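Long-range contacts in N-acetyl-beta-D glucosaminidase (Rhizomucor miehei CAU432, PDB 4ZM6), which probably removes N-acetylglucosamine units as a family 3 beta-N-acetylhexosaminidase and also carries a GCN5-related glucosamine N-acetyltransferase region that binds acetyl-CoA: residues Leu767-Thr772 and Asn820-Gln825; Ile384-Thr389 and Lys421-Leu426; Gln54-Thr59 and Leu123-Asn128; Ser227-His232 and Val264-Cys269. One frame throughout, in Å; residues are numbered along the deposited sequence.

Interaction 1 (Leu767-Thr772 and Asn820-Gln825); sequences LILNTT and NWLLKQ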
loop_
_atom_site.group_PDB
_atom_site.type_symbol
_atom_site.label_atom_id
_atom_site.label_comp_id
_atom_site.label_asym_id
_atom_site.label_seq_id
_atom_site.Cartn_x
_atom_site.Cartn_y
_atom_site.Cartn_z
ATOM N N LEU A 767 16.218 -32.815 -25.871
ATOM C CA LEU A 767 14.814 -32.410 -25.773
ATOM C C LEU A 767 14.222 -32.809 -24.435
ATOM O O LEU A 767 14.828 -33.569 -23.687
ATOM C CB LEU A 767 13.980 -32.987 -26.923
ATOM C CG LEU A 767 13.798 -34.505 -26.995
ATOM C CD1 LEU A 767 12.806 -35.015 -25.960
ATOM C CD2 LEU A 767 13.338 -34.906 -28.388
ATOM N N ILE A 768 13.025 -32.293 -24.158
ATOM C CA ILE A 768 12.335 -32.507 -22.889
ATOM C C ILE A 768 11.066 -33.303 -23.111
ATOM O O ILE A 768 10.121 -32.805 -23.717
ATOM C CB ILE A 768 11.948 -31.169 -22.220
ATOM C CG1 ILE A 768 13.200 -30.401 -21.792
ATOM C CG2 ILE A 768 11.058 -31.409 -21.002
ATOM C CD1 ILE A 768 12.927 -28.954 -21.446
ATOM N N LEU A 769 11.049 -34.534 -22.606
ATOM C CA LEU A 769 9.846 -35.357 -22.615
ATOM C C LEU A 769 8.907 -34.945 -21.495
ATOM O O LEU A 769 9.293 -34.240 -20.556
ATOM C CB LEU A 769 10.185 -36.838 -22.420
ATOM C CG LEU A 769 10.883 -37.589 -23.548
ATOM C CD1 LEU A 769 11.287 -38.974 -23.068
ATOM C CD2 LEU A 769 9.978 -37.685 -24.764
ATOM N N ASN A 770 7.667 -35.399 -21.616
ATOM C CA ASN A 770 6.716 -35.366 -20.522
ATOM C C ASN A 770 5.706 -36.484 -20.734
ATOM O O ASN A 770 5.410 -36.845 -21.876
ATOM C CB ASN A 770 6.021 -34.003 -20.446
ATOM C CG ASN A 770 4.931 -33.840 -21.487
ATOM O OD1 ASN A 770 5.155 -33.247 -22.537
ATOM N ND2 ASN A 770 3.746 -34.374 -21.203
ATOM N N THR A 771 5.190 -37.034 -19.640
ATOM C CA THR A 771 4.181 -38.080 -19.720
ATOM C C THR A 771 3.269 -38.023 -18.503
ATOM O O THR A 771 3.739 -37.986 -17.366
ATOM C CB THR A 771 4.816 -39.481 -19.791
ATOM O OG1 THR A 771 5.703 -39.562 -20.914
ATOM C CG2 THR A 771 3.744 -40.554 -19.920
ATOM N N THR A 772 1.966 -38.029 -18.756
ATOM C CA THR A 772 0.975 -38.038 -17.699
ATOM C C THR A 772 1.190 -39.205 -16.728
ATOM O O THR A 772 1.330 -40.350 -17.146
ATOM C CB THR A 772 -0.435 -38.134 -18.305
ATOM O OG1 THR A 772 -0.588 -37.123 -19.308
ATOM C CG2 THR A 772 -1.514 -37.974 -17.232
ATOM N N ASN A 820 9.284 -40.127 -29.688
ATOM C CA ASN A 820 8.026 -40.820 -29.963
ATOM C C ASN A 820 8.064 -42.286 -29.532
ATOM O O ASN A 820 7.079 -42.799 -28.991
ATOM C CB ASN A 820 7.653 -40.714 -31.446
ATOM C CG ASN A 820 6.914 -39.433 -31.774
ATOM O OD1 ASN A 820 6.948 -38.469 -31.013
ATOM N ND2 ASN A 820 6.230 -39.422 -32.910
ATOM N N TRP A 821 9.195 -42.950 -29.775
ATOM C CA TRP A 821 9.374 -44.351 -29.387
ATOM C C TRP A 821 9.259 -44.485 -27.876
ATOM O O TRP A 821 8.462 -45.281 -27.374
ATOM C CB TRP A 821 10.732 -44.877 -29.872
ATOM C CG TRP A 821 11.051 -46.294 -29.446
ATOM C CD1 TRP A 821 12.099 -46.701 -28.663
ATOM C CD2 TRP A 821 10.317 -47.482 -29.781
ATOM N NE1 TRP A 821 12.063 -48.063 -28.493
ATOM C CE2 TRP A 821 10.980 -48.569 -29.166
ATOM C CE3 TRP A 821 9.161 -47.733 -30.540
ATOM C CZ2 TRP A 821 10.525 -49.892 -29.285
ATOM C CZ3 TRP A 821 8.708 -49.053 -30.663
ATOM C CH2 TRP A 821 9.392 -50.112 -30.035
ATOM N N LEU A 822 10.050 -43.679 -27.170
ATOM C CA LEU A 822 10.029 -43.620 -25.707
ATOM C C LEU A 822 8.639 -43.362 -25.137
ATOM O O LEU A 822 8.261 -43.955 -24.130
ATOM C CB LEU A 822 10.968 -42.526 -25.204
ATOM C CG LEU A 822 12.464 -42.775 -25.340
ATOM C CD1 LEU A 822 13.228 -41.580 -24.792
ATOM C CD2 LEU A 822 12.867 -44.045 -24.611
ATOM N N LEU A 823 7.889 -42.466 -25.766
ATOM C CA LEU A 823 6.519 -42.208 -25.339
ATOM C C LEU A 823 5.651 -43.437 -25.577
ATOM O O LEU A 823 4.881 -43.824 -24.698
ATOM C CB LEU A 823 5.937 -40.981 -26.050
ATOM C CG LEU A 823 6.564 -39.642 -25.638
ATOM C CD1 LEU A 823 6.305 -38.577 -26.696
ATOM C CD2 LEU A 823 6.067 -39.198 -24.270
ATOM N N LYS A 824 5.788 -44.062 -26.749
ATOM C CA LYS A 824 5.056 -45.305 -27.044
ATOM C C LYS A 824 5.380 -46.392 -26.014
ATOM O O LYS A 824 4.484 -47.110 -25.571
ATOM C CB LYS A 824 5.348 -45.816 -28.461
ATOM N N GLN A 825 6.649 -46.496 -25.620
ATOM C CA GLN A 825 7.063 -47.460 -24.589
ATOM C C GLN A 825 6.291 -47.227 -23.294
ATOM O O GLN A 825 5.818 -48.178 -22.666
ATOM C CB GLN A 825 8.565 -47.363 -24.302
ATOM C CG GLN A 825 9.485 -47.730 -25.458
ATOM C CD GLN A 825 9.560 -49.222 -25.710
ATOM O OE1 GLN A 825 10.514 -49.879 -25.291
ATOM N NE2 GLN A 825 8.556 -49.766 -26.400
#
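L769 meets L822 and L823 with no flat side chain between them. The one ring in the two segments, the indole of W821, lies elsewhere on the helix and has Q825 NE2 3.5 Å above one of its faces, displaced toward the rim. Most of the join between strand and helix is aliphatic. L769 divides its two methyls between two partners. CD1 reaches L822 CD1 at 3.7 Å, the two side chains lying roughly perpendicular, while CD2 lies 4.0 Å from L823 CG as those two leucines run past each other in opposing senses. L769 CG stands anti to its carbonyl carbon (chi1 -71°), which carries the fork toward the helix.

The arrangement is consistent with a GNAT-type N-acetyltransferase domain. Helix 811-825 links the parallel strands 794-802 and 830-836, and it also runs over strand 763-771, the antiparallel neighbour of 794-802. The two short axes are inclined by only 20° and approach to 9.7 Å, a usual spacing for a helix lying on a sheet.

Further along the strand the partners of L823 are polar. L823 CD2 sits 3.4 Å from N770 O and equally far from T771 OG1. That hydroxyl makes a weak bond to N770 O at 2.9 Å and is also hydrogen-bonded to R826, just beyond the helix. Additional apolar cover comes from I752 of strand 751-756, which touches both L769 and L822.

Interaction 2 (Ile384-Thr389 and Lys421-Leu426); sequences IRPAQT and KRHTNL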
loop_
_atom_site.group_PDB
_atom_site.type_symbol
_atom_site.label_atom_id
_atom_site.label_comp_id
_atom_site.label_asym_id
_atom_site.label_seq_id
_atom_site.Cartn_x
_atom_site.Cartn_y
_atom_site.Cartn_z
ATOM N N ILE A 384 -33.316 12.782 -24.303
ATOM C CA ILE A 384 -34.405 13.561 -24.899
ATOM C C ILE A 384 -34.735 13.008 -26.279
ATOM O O ILE A 384 -33.847 12.580 -27.028
ATOM C CB ILE A 384 -34.114 15.087 -24.963
ATOM C CG1 ILE A 384 -32.957 15.428 -25.911
ATOM C CG2 ILE A 384 -33.826 15.626 -23.574
ATOM C CD1 ILE A 384 -32.890 16.900 -26.262
ATOM N N ARG A 385 -36.024 12.989 -26.589
ATOM C CA ARG A 385 -36.503 12.482 -27.866
ATOM C C ARG A 385 -37.533 13.472 -28.370
ATOM O O ARG A 385 -38.729 13.163 -28.413
ATOM C CB ARG A 385 -37.127 11.091 -27.711
ATOM C CG ARG A 385 -36.225 10.045 -27.067
ATOM C CD ARG A 385 -37.054 8.909 -26.488
ATOM N NE ARG A 385 -36.299 8.059 -25.571
ATOM C CZ ARG A 385 -35.350 7.201 -25.938
ATOM N NH1 ARG A 385 -34.999 7.078 -27.219
ATOM N NH2 ARG A 385 -34.737 6.462 -25.014
ATOM N N PRO A 386 -37.075 14.682 -28.736
ATOM C CA PRO A 386 -38.005 15.715 -29.185
ATOM C C PRO A 386 -38.655 15.378 -30.522
ATOM O O PRO A 386 -38.119 14.589 -31.304
ATOM C CB PRO A 386 -37.111 16.952 -29.325
ATOM C CG PRO A 386 -35.761 16.400 -29.623
ATOM C CD PRO A 386 -35.672 15.128 -28.826
ATOM N N ALA A 387 -39.815 15.969 -30.761
ATOM C CA ALA A 387 -40.459 15.901 -32.065
ATOM C C ALA A 387 -39.847 16.981 -32.951
ATOM O O ALA A 387 -39.498 18.065 -32.473
ATOM C CB ALA A 387 -41.960 16.099 -31.930
ATOM N N GLN A 388 -39.730 16.682 -34.242
ATOM C CA GLN A 388 -39.117 17.591 -35.214
ATOM C C GLN A 388 -39.562 19.042 -35.048
ATOM O O GLN A 388 -38.757 19.967 -35.171
ATOM C CB GLN A 388 -39.443 17.124 -36.628
ATOM C CG GLN A 388 -38.481 17.637 -37.680
ATOM C CD GLN A 388 -38.562 16.832 -38.961
ATOM O OE1 GLN A 388 -39.657 16.500 -39.429
ATOM N NE2 GLN A 388 -37.403 16.518 -39.542
ATOM N N THR A 389 -40.848 19.226 -34.762
ATOM C CA THR A 389 -41.456 20.551 -34.644
ATOM C C THR A 389 -41.316 21.200 -33.261
ATOM O O THR A 389 -41.768 22.331 -33.071
ATOM C CB THR A 389 -42.954 20.472 -34.992
ATOM O OG1 THR A 389 -43.583 19.478 -34.171
ATOM C CG2 THR A 389 -43.133 20.104 -36.458
ATOM N N LYS A 421 -26.919 18.413 -36.025
ATOM C CA LYS A 421 -26.976 17.098 -36.673
ATOM C C LYS A 421 -28.231 16.311 -36.243
ATOM O O LYS A 421 -28.762 15.520 -37.029
ATOM C CB LYS A 421 -25.698 16.287 -36.414
ATOM N N ARG A 422 -28.718 16.553 -35.023
ATOM C CA ARG A 422 -29.889 15.847 -34.492
ATOM C C ARG A 422 -31.201 16.619 -34.622
ATOM O O ARG A 422 -32.264 16.003 -34.715
ATOM C CB ARG A 422 -29.699 15.487 -33.007
ATOM C CG ARG A 422 -28.737 14.343 -32.734
ATOM C CD ARG A 422 -27.300 14.824 -32.741
ATOM N NE ARG A 422 -26.346 13.724 -32.719
ATOM C CZ ARG A 422 -25.030 13.866 -32.859
ATOM N NH1 ARG A 422 -24.488 15.067 -33.023
ATOM N NH2 ARG A 422 -24.249 12.793 -32.836
ATOM N N HIS A 423 -31.150 17.949 -34.596
ATOM C CA HIS A 423 -32.378 18.740 -34.467
ATOM C C HIS A 423 -32.187 20.197 -34.907
ATOM O O HIS A 423 -31.409 20.944 -34.307
ATOM C CB HIS A 423 -32.869 18.673 -33.023
ATOM C CG HIS A 423 -34.253 19.202 -32.825
ATOM N ND1 HIS A 423 -34.522 20.547 -32.698
ATOM C CD2 HIS A 423 -35.444 18.566 -32.712
ATOM C CE1 HIS A 423 -35.818 20.718 -32.514
ATOM N NE2 HIS A 423 -36.402 19.532 -32.521
ATOM N N THR A 424 -32.925 20.592 -35.943
ATOM C CA THR A 424 -32.698 21.863 -36.631
ATOM C C THR A 424 -33.544 23.011 -36.093
ATOM O O THR A 424 -33.146 24.170 -36.198
ATOM C CB THR A 424 -32.966 21.725 -38.142
ATOM O OG1 THR A 424 -34.378 21.634 -38.389
ATOM C CG2 THR A 424 -32.270 20.489 -38.691
ATOM N N ASN A 425 -34.708 22.700 -35.531
ATOM C CA ASN A 425 -35.570 23.727 -34.952
ATOM C C ASN A 425 -34.935 24.203 -33.636
ATOM O O ASN A 425 -35.363 23.843 -32.534
ATOM C CB ASN A 425 -36.995 23.179 -34.764
ATOM C CG ASN A 425 -38.050 24.269 -34.647
ATOM O OD1 ASN A 425 -39.193 23.987 -34.293
ATOM N ND2 ASN A 425 -37.682 25.511 -34.950
ATOM N N LEU A 426 -33.903 25.030 -33.780
ATOM C CA LEU A 426 -32.964 25.299 -32.708
ATOM C C LEU A 426 -32.572 26.773 -32.668
ATOM O O LEU A 426 -32.291 27.365 -33.709
ATOM C CB LEU A 426 -31.713 24.443 -32.936
ATOM C CG LEU A 426 -30.591 24.474 -31.893
ATOM C CD1 LEU A 426 -31.024 23.769 -30.618
ATOM C CD2 LEU A 426 -29.339 23.828 -32.459
#
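H423 and P386 set the geometry of this contact: the imidazole meets the pyrrolidine ring at a slant. P386 CG approaches H423 CD2 at 3.8 Å, and P386 CB follows at 4.1 Å from the same carbon. The histidine reaches this position because its CG is anti to the backbone N (chi1 -168°), which swings the ring toward the loop. Its NE2 then points at the backbone. A387 O lies at the ring edge, near the ring plane, and the weak hydrogen bond from H423 NE2 to A387 O measures 3.4 Å, with an angle of 157° at the hydrogen. Q388 O approaches H423 NE2 more obliquely, at 3.6 Å.

Both segments lead into neighbouring parallel strands, 392-397 and 426-431, of a mixed six-stranded sheet, consistent with the alpha/beta-sandwich second domain of family 3 glycosidases. The loop 384-389 thus lies against the turn that follows helix 413-422, and the backbones of N425 and I392 are hydrogen-bonded where the strands begin.

N425 forms the centre of an inverse gamma turn, and its CB points toward the loop, coming to 3.7 Å from Q388 O. Much of this end of the contact is at the surface, whereas H423 is buried and also touches I392. P386 also touches W447 and F514, and R422 is anchored by salt bridges to E507 and E516.

Interaction 3 (Gln54-Thr59 and Leu123-Asn128); sequences QVQKLT and LTLGMN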
loop_
_atom_site.group_PDB
_atom_site.type_symbol
_atom_site.label_atom_id
_atom_site.label_comp_id
_atom_site.label_asym_id
_atom_site.label_seq_id
_atom_site.Cartn_x
_atom_site.Cartn_y
_atom_site.Cartn_z
ATOM N N GLN A 54 4.504 24.217 -41.298
ATOM C CA GLN A 54 5.219 25.359 -40.733
ATOM C C GLN A 54 6.024 24.962 -39.502
ATOM O O GLN A 54 7.115 25.483 -39.273
ATOM C CB GLN A 54 4.241 26.473 -40.346
ATOM C CG GLN A 54 4.720 27.878 -40.698
ATOM C CD GLN A 54 4.375 28.303 -42.124
ATOM O OE1 GLN A 54 3.858 27.514 -42.921
ATOM N NE2 GLN A 54 4.663 29.560 -42.450
ATOM N N VAL A 55 5.478 24.038 -38.717
ATOM C CA VAL A 55 6.119 23.612 -37.477
ATOM C C VAL A 55 7.331 22.726 -37.755
ATOM O O VAL A 55 8.365 22.880 -37.111
ATOM C CB VAL A 55 5.132 22.875 -36.546
ATOM C CG1 VAL A 55 5.816 22.511 -35.232
ATOM C CG2 VAL A 55 3.897 23.734 -36.291
ATOM N N GLN A 56 7.203 21.801 -38.705
ATOM C CA GLN A 56 8.338 20.967 -39.115
ATOM C C GLN A 56 9.494 21.825 -39.603
ATOM O O GLN A 56 10.655 21.550 -39.294
ATOM C CB GLN A 56 7.943 19.997 -40.227
ATOM C CG GLN A 56 7.152 18.784 -39.761
ATOM C CD GLN A 56 7.183 17.636 -40.758
ATOM O OE1 GLN A 56 8.022 17.597 -41.658
ATOM N NE2 GLN A 56 6.269 16.690 -40.594
ATOM N N LYS A 57 9.161 22.858 -40.377
ATOM C CA LYS A 57 10.142 23.831 -40.841
ATOM C C LYS A 57 10.751 24.574 -39.655
ATOM O O LYS A 57 11.976 24.644 -39.524
ATOM C CB LYS A 57 9.489 24.830 -41.798
ATOM C CG LYS A 57 10.470 25.772 -42.480
ATOM C CD LYS A 57 9.748 26.805 -43.330
ATOM C CE LYS A 57 10.731 27.662 -44.108
ATOM N NZ LYS A 57 10.061 28.410 -45.205
ATOM N N LEU A 58 9.883 25.117 -38.801
ATOM C CA LEU A 58 10.296 25.876 -37.616
ATOM C C LEU A 58 11.251 25.087 -36.722
ATOM O O LEU A 58 12.302 25.598 -36.333
ATOM C CB LEU A 58 9.064 26.319 -36.812
ATOM C CG LEU A 58 9.278 26.989 -35.446
ATOM C CD1 LEU A 58 10.305 28.110 -35.521
ATOM C CD2 LEU A 58 7.958 27.513 -34.894
ATOM N N THR A 59 10.887 23.846 -36.400
ATOM C CA THR A 59 11.727 22.995 -35.551
ATOM C C THR A 59 13.061 22.687 -36.218
ATOM O O THR A 59 14.105 22.709 -35.566
ATOM C CB THR A 59 11.029 21.667 -35.193
ATOM O OG1 THR A 59 10.518 21.054 -36.384
ATOM C CG2 THR A 59 9.889 21.909 -34.206
ATOM N N LEU A 123 6.513 14.155 -32.024
ATOM C CA LEU A 123 7.859 13.779 -32.465
ATOM C C LEU A 123 8.080 14.001 -33.959
ATOM O O LEU A 123 9.171 14.403 -34.366
ATOM C CB LEU A 123 8.171 12.323 -32.100
ATOM C CG LEU A 123 9.616 11.846 -32.317
ATOM C CD1 LEU A 123 10.623 12.765 -31.641
ATOM C CD2 LEU A 123 9.792 10.420 -31.820
ATOM N N THR A 124 7.058 13.741 -34.773
ATOM C CA THR A 124 7.165 13.969 -36.213
ATOM C C THR A 124 7.292 15.466 -36.518
ATOM O O THR A 124 8.010 15.855 -37.440
ATOM C CB THR A 124 5.965 13.388 -36.987
ATOM O OG1 THR A 124 4.760 14.014 -36.539
ATOM C CG2 THR A 124 5.861 11.880 -36.791
ATOM N N LEU A 125 6.608 16.298 -35.730
ATOM C CA LEU A 125 6.672 17.756 -35.890
ATOM C C LEU A 125 7.965 18.376 -35.345
ATOM O O LEU A 125 8.254 19.540 -35.623
ATOM C CB LEU A 125 5.470 18.424 -35.215
ATOM C CG LEU A 125 4.075 18.020 -35.709
ATOM C CD1 LEU A 125 2.996 18.768 -34.939
ATOM C CD2 LEU A 125 3.925 18.255 -37.206
ATOM N N GLY A 126 8.728 17.617 -34.560
ATOM C CA GLY A 126 9.983 18.102 -33.993
ATOM C C GLY A 126 9.934 18.376 -32.500
ATOM O O GLY A 126 10.963 18.718 -31.910
ATOM N N MET A 127 8.754 18.246 -31.883
ATOM C CA MET A 127 8.645 18.313 -30.418
ATOM C C MET A 127 9.167 17.037 -29.798
ATOM O O MET A 127 8.767 15.942 -30.189
ATOM C CB MET A 127 7.206 18.520 -29.940
ATOM C CG MET A 127 6.862 19.964 -29.658
ATOM S SD MET A 127 6.681 20.860 -31.201
ATOM C CE MET A 127 5.043 20.337 -31.702
ATOM N N ASN A 128 10.036 17.192 -28.809
ATOM C CA ASN A 128 10.680 16.065 -28.156
ATOM C C ASN A 128 10.721 16.228 -26.634
ATOM O O ASN A 128 11.621 15.717 -25.967
ATOM C CB ASN A 128 12.087 15.882 -28.737
ATOM C CG ASN A 128 12.889 17.173 -28.761
ATOM O OD1 ASN A 128 12.465 18.201 -28.226
ATOM N ND2 ASN A 128 14.053 17.127 -29.387
#
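T59 reaches across to L125 and G126 with every atom of its side chain. Its CB, directed toward the other segment, lies 3.5 Å from L125 O and close to G126 CA. From there the chain divides. CG2 lies 3.2 Å from L125 O and comes similarly close to G126 CA as CB does. OG1 occupies the place between the backbone N and the carbonyl carbon (chi1 50°), where it can meet two helices at once: L125 O is 2.8 Å away, while V55 O and Q56 O, from its own helix, are at 2.9 and 3.0 Å. One hydroxyl proton thus faces three carbonyl oxygens, so the polar end is held within a cluster of acceptors and no single bond can be assigned.

G126, the first residue to leave the helix, has no side chain and a phi of +108°, which is consistent with so close an approach. Apolar groups flank the hydroxyl. V55 CG1 rests 4.1 Å from L125 CB and similarly near M127 CE, and Q56 CG meets L125 CD2 at 4.1 Å. The extended Q56 side chain continues past T124 O.

Within the TIM-barrel-like domain, helix 52-68 follows strand 41-44 and precedes strand 76-79, while helix 108-125 leads into strand 129-130, which pairs in parallel with 76-79. T59 also touches I77 and M127 touches V79, so the two helices meet over this part of the sheet.

Interaction 4 (Ser227-His232 and Val264-Cys269); sequences SVMVGH and VIITDC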
loop_
_atom_site.group_PDB
_atom_site.type_symbol
_atom_site.label_atom_id
_atom_site.label_comp_id
_atom_site.label_asym_id
_atom_site.label_seq_id
_atom_site.Cartn_x
_atom_site.Cartn_y
_atom_site.Cartn_z
ATOM N N SER A 227 11.936 14.084 -15.931
ATOM C CA SER A 227 12.083 15.354 -15.227
ATOM C C SER A 227 10.896 15.639 -14.302
ATOM O O SER A 227 9.818 15.053 -14.443
ATOM C CB SER A 227 12.261 16.507 -16.222
ATOM O OG SER A 227 11.014 16.986 -16.693
ATOM N N VAL A 228 11.116 16.545 -13.354
ATOM C CA VAL A 228 10.082 16.989 -12.424
ATOM C C VAL A 228 10.033 18.515 -12.425
ATOM O O VAL A 228 11.067 19.166 -12.329
ATOM C CB VAL A 228 10.372 16.496 -10.991
ATOM C CG1 VAL A 228 9.359 17.064 -10.002
ATOM C CG2 VAL A 228 10.373 14.974 -10.940
ATOM N N MET A 229 8.833 19.081 -12.529
ATOM C CA MET A 229 8.669 20.531 -12.518
ATOM C C MET A 229 8.145 21.026 -11.167
ATOM O O MET A 229 7.164 20.505 -10.631
ATOM C CB MET A 229 7.723 20.973 -13.630
ATOM C CG MET A 229 7.660 22.483 -13.824
ATOM S SD MET A 229 6.325 22.977 -14.920
ATOM C CE MET A 229 6.994 22.454 -16.494
ATOM N N VAL A 230 8.797 22.054 -10.639
ATOM C CA VAL A 230 8.402 22.661 -9.381
ATOM C C VAL A 230 7.606 23.933 -9.665
ATOM O O VAL A 230 8.146 24.916 -10.174
ATOM C CB VAL A 230 9.639 23.000 -8.531
ATOM C CG1 VAL A 230 9.221 23.488 -7.155
ATOM C CG2 VAL A 230 10.548 21.784 -8.420
ATOM N N GLY A 231 6.320 23.915 -9.338
ATOM C CA GLY A 231 5.477 25.092 -9.498
ATOM C C GLY A 231 5.815 26.184 -8.499
ATOM O O GLY A 231 6.763 26.057 -7.713
ATOM N N HIS A 232 5.032 27.260 -8.534
ATOM C CA HIS A 232 5.231 28.403 -7.646
ATOM C C HIS A 232 4.117 28.458 -6.612
ATOM O O HIS A 232 3.009 28.912 -6.906
ATOM C CB HIS A 232 5.261 29.704 -8.446
ATOM C CG HIS A 232 6.099 29.631 -9.679
ATOM N ND1 HIS A 232 7.473 29.526 -9.640
ATOM C CD2 HIS A 232 5.759 29.650 -10.989
ATOM C CE1 HIS A 232 7.943 29.482 -10.874
ATOM N NE2 HIS A 232 6.923 29.559 -11.711
ATOM N N VAL A 264 16.219 15.258 -13.807
ATOM C CA VAL A 264 16.237 16.712 -14.008
ATOM C C VAL A 264 15.118 17.402 -13.232
ATOM O O VAL A 264 13.962 16.985 -13.291
ATOM C CB VAL A 264 16.103 17.075 -15.507
ATOM C CG1 VAL A 264 15.865 18.569 -15.694
ATOM C CG2 VAL A 264 17.345 16.635 -16.266
ATOM N N ILE A 265 15.467 18.464 -12.514
ATOM C CA ILE A 265 14.478 19.326 -11.878
ATOM C C ILE A 265 14.437 20.652 -12.631
ATOM O O ILE A 265 15.475 21.274 -12.858
ATOM C CB ILE A 265 14.801 19.572 -10.394
ATOM C CG1 ILE A 265 15.090 18.245 -9.687
ATOM C CG2 ILE A 265 13.644 20.294 -9.714
ATOM C CD1 ILE A 265 15.479 18.386 -8.231
ATOM N N ILE A 266 13.232 21.073 -13.006
ATOM C CA ILE A 266 13.012 22.299 -13.778
ATOM C C ILE A 266 11.924 23.136 -13.092
ATOM O O ILE A 266 11.116 22.596 -12.336
ATOM C CB ILE A 266 12.630 21.967 -15.245
ATOM C CG1 ILE A 266 12.499 23.239 -16.090
ATOM C CG2 ILE A 266 11.336 21.168 -15.322
ATOM C CD1 ILE A 266 12.522 22.989 -17.584
ATOM N N THR A 267 11.917 24.448 -13.330
ATOM C CA THR A 267 10.883 25.325 -12.764
ATOM C C THR A 267 9.702 25.464 -13.716
ATOM O O THR A 267 9.811 25.179 -14.912
ATOM C CB THR A 267 11.398 26.756 -12.476
ATOM O OG1 THR A 267 11.405 27.531 -13.685
ATOM C CG2 THR A 267 12.800 26.735 -11.850
ATOM N N ASP A 268 8.576 25.918 -13.174
ATOM C CA ASP A 268 7.477 26.418 -13.988
ATOM C C ASP A 268 7.914 27.793 -14.517
ATOM O O ASP A 268 8.931 28.340 -14.066
ATOM C CB ASP A 268 6.193 26.510 -13.148
ATOM C CG ASP A 268 4.929 26.640 -13.992
ATOM O OD1 ASP A 268 5.030 26.782 -15.228
ATOM O OD2 ASP A 268 3.822 26.601 -13.416
ATOM N N CYS A 269 7.162 28.336 -15.474
ATOM C CA CYS A 269 7.478 29.635 -16.090
ATOM C C CYS A 269 7.832 30.704 -15.050
ATOM O O CYS A 269 6.997 31.069 -14.213
ATOM C CB CYS A 269 6.297 30.123 -16.949
ATOM S SG CYS A 269 6.696 31.434 -18.135
#
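V228 and V230 are stitched to V264 and I266 along the regular part of this contact, while beyond V230 and T267 the backbone bonding becomes less regular. In the paired part, V228 N bonds to V264 O at 2.9 Å, I266 N returns to V228 O at 3.0 Å, and V230 N reaches I266 O at 2.9 Å, the alternation of a parallel pair. On one face V230 CG2 packs 3.7 Å from I265 CG2; on the other, M229 CB lies 4.0 Å from I266 CG2.

Past V230, D268 and H232 stay closely packed, and every residue here remains buried with none facing solvent. D268 N meets V230 O at 3.2 Å from above the carbonyl plane. H232 takes over from the strand: its NE2 donates to C269 O at 2.9 Å, bent to 134° and tilted from the imidazole plane. H232 NE2 also lies 3.4 Å from D268 CB, the planes of ring and carboxylate nearly parallel (8°).

Helix 251-258 connects the two strands and touches V228 and I265, completing a beta-alpha-beta unit. Such units build the TIM barrel of family 3 glycosidases, and H232 and D268 lie at the C-terminal side of the paired strands, where barrel enzymes place their active sites.

Along the chain the order is interaction 3, interaction 4, interaction 2, interaction 1, each closed before the next begins. Interactions 3 and 4 share the TIM-barrel-like family 3 domain; their centres are 23 Å apart and their nearest atoms about 9 Å, one joining a helix to the end of another and the turn after it, the other two adjacent parallel strands. Interaction 2 belongs to the following six-stranded alpha/beta domain, about 44 Å from interaction 3 between centres. Interaction 1 lies in the C-terminal N-acetyltransferase-like domain, 61 to 73 Å from the others, centre to centre. None touches another; the four fall in three separate parts of a multi-domain chain that combines a glycosidase with acetyltransferase modules.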